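Local coordinates for protein cytochrome P450 (CYP102L1) (Mycobacterium phage Adler, PDB 6N6Q) that is a viral haem-thiolate cytochrome P450 that probably catalyses monooxygenation of an organic substrate, at residues A[221-224]-A[225-229]. Sequence-based numbering, arbitrary orientation.
Sequences KKFI and RAEVD
Four successive i to i+4 hydrogen bonds tie K221 to R225, K222 to A226, F223 to E227 and I224 to V228, making 221-229 a continuous run of alpha-helix within helix 212-237 of the P450 fold. The shortest runs from A226 N to K222 O at 2.8 Å, and the straightest, with an N-H...O angle of 167°, from R225 N to K221 O at 3.0 Å. E227 N also makes a weak second bond to I224 O.

The helix is amphipathic, and the side chains follow its faces. K221 and K222 carry extended, charged chains on exposed positions, while the methyl side chain of A226 lies on the outer surface, where its CB sits 3.2 Å from K222 O. I224 and V228, one turn apart, are both buried; their branched apolar side chains suit a packed face, although beta-branching is not in itself favourable to a helix. V228 CG2 approaches I224 O at 3.3 Å, and I224 packs on F184 and V188 of helix 183-196.

R225 uses its length differently: its chain bends twice, at chi2 and chi3, and the guanidinium reaches helix 265-296, with NH1 bonded to N266 O and NH2 to N270 OD1. D229, a turn further on, accepts a bond from N265 at OD1, so R225 and D229 both tie this helix to the N-terminal part of helix 265-296.

F223 and E227 run side by side against the start of helix 183-196 and the preceding loop, where F223 offers apolar surface to P183; E227, only partly buried, suits an acid. Their ring and carboxylate planes are 55° apart. Both have CG anti to the backbone N (chi1 180°), which aims them the same way and leaves E227 OE1 obliquely placed 3.8 Å from F223 CZ.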
loop_
_atom_site.group_PDB
_atom_site.type_symbol
_atom_site.label_atom_id
_atom_site.label_comp_id
_atom_site.label_asym_id
_atom_site.label_seq_id
_atom_site.Cartn_x
_atom_site.Cartn_y
_atom_site.Cartn_z
ATOM N N LYS A 221 -19.454 7.949 10.578
ATOM C CA LYS A 221 -19.877 6.909 9.646
ATOM C C LYS A 221 -20.922 7.440 8.668
ATOM O O LYS A 221 -20.826 7.213 7.455
ATOM C CB LYS A 221 -20.416 5.706 10.421
ATOM C CG LYS A 221 -20.573 4.446 9.589
ATOM C CD LYS A 221 -20.999 3.265 10.452
ATOM C CE LYS A 221 -21.061 1.978 9.642
ATOM N NZ LYS A 221 -21.369 0.799 10.498
ATOM N N LYS A 222 -21.926 8.159 9.179
ATOM C CA LYS A 222 -22.933 8.750 8.301
ATOM C C LYS A 222 -22.319 9.797 7.381
ATOM O O LYS A 222 -22.670 9.875 6.198
ATOM C CB LYS A 222 -24.061 9.371 9.125
ATOM C CG LYS A 222 -24.962 8.369 9.828
ATOM C CD LYS A 222 -26.104 9.082 10.541
ATOM C CE LYS A 222 -26.988 8.109 11.305
ATOM N NZ LYS A 222 -28.074 8.814 12.046
ATOM N N PHE A 223 -21.403 10.614 7.908
ATOM C CA PHE A 223 -20.779 11.651 7.094
ATOM C C PHE A 223 -19.942 11.047 5.972
ATOM O O PHE A 223 -19.923 11.570 4.851
ATOM C CB PHE A 223 -19.922 12.563 7.973
ATOM C CG PHE A 223 -19.228 13.659 7.217
ATOM C CD1 PHE A 223 -19.912 14.809 6.854
ATOM C CD2 PHE A 223 -17.892 13.543 6.871
ATOM C CE1 PHE A 223 -19.276 15.821 6.157
ATOM C CE2 PHE A 223 -17.250 14.553 6.175
ATOM C CZ PHE A 223 -17.943 15.693 5.817
ATOM N N ILE A 224 -19.246 9.944 6.254
ATOM C CA ILE A 224 -18.449 9.280 5.226
ATOM C C ILE A 224 -19.353 8.663 4.166
ATOM O O ILE A 224 -19.115 8.809 2.961
ATOM C CB ILE A 224 -17.528 8.226 5.866
ATOM C CG1 ILE A 224 -16.423 8.905 6.677
ATOM C CG2 ILE A 224 -16.939 7.317 4.804
ATOM C CD1 ILE A 224 -15.608 7.940 7.512
ATOM N N ARG A 225 -20.406 7.962 4.600
ATOM C CA ARG A 225 -21.332 7.344 3.655
ATOM C C ARG A 225 -22.060 8.394 2.823
ATOM O O ARG A 225 -22.333 8.178 1.636
ATOM C CB ARG A 225 -22.335 6.468 4.407
ATOM C CG ARG A 225 -23.426 5.858 3.533
ATOM C CD ARG A 225 -22.843 4.858 2.551
ATOM N NE ARG A 225 -22.030 3.851 3.227
ATOM C CZ ARG A 225 -21.416 2.846 2.612
ATOM N NH1 ARG A 225 -21.520 2.706 1.297
ATOM N NH2 ARG A 225 -20.697 1.981 3.313
ATOM N N ALA A 226 -22.387 9.539 3.428
ATOM C CA ALA A 226 -23.095 10.580 2.692
ATOM C C ALA A 226 -22.206 11.227 1.638
ATOM O O ALA A 226 -22.691 11.593 0.562
ATOM C CB ALA A 226 -23.633 11.636 3.655
ATOM N N GLU A 227 -20.911 11.372 1.921
ATOM C CA GLU A 227 -20.018 12.004 0.959
ATOM C C GLU A 227 -19.759 11.098 -0.239
ATOM O O GLU A 227 -19.714 11.572 -1.380
ATOM C CB GLU A 227 -18.704 12.394 1.633
ATOM C CG GLU A 227 -17.704 13.057 0.700
ATOM C CD GLU A 227 -17.260 14.420 1.194
ATOM O OE1 GLU A 227 -17.960 14.998 2.055
ATOM O OE2 GLU A 227 -16.209 14.910 0.723
ATOM N N VAL A 228 -19.584 9.793 -0.006
ATOM C CA VAL A 228 -19.351 8.889 -1.128
ATOM C C VAL A 228 -20.627 8.698 -1.938
ATOM O O VAL A 228 -20.569 8.504 -3.158
ATOM C CB VAL A 228 -18.776 7.541 -0.648
ATOM C CG1 VAL A 228 -17.378 7.730 -0.079
ATOM C CG2 VAL A 228 -19.688 6.894 0.380
ATOM N N ASP A 229 -21.793 8.757 -1.290
ATOM C CA ASP A 229 -23.048 8.717 -2.034
ATOM C C ASP A 229 -23.185 9.937 -2.935
ATOM O O ASP A 229 -23.673 9.832 -4.067
ATOM C CB ASP A 229 -24.235 8.627 -1.075
ATOM C CG ASP A 229 -24.394 7.246 -0.467
ATOM O OD1 ASP A 229 -23.952 6.261 -1.094
ATOM O OD2 ASP A 229 -24.968 7.147 0.638
#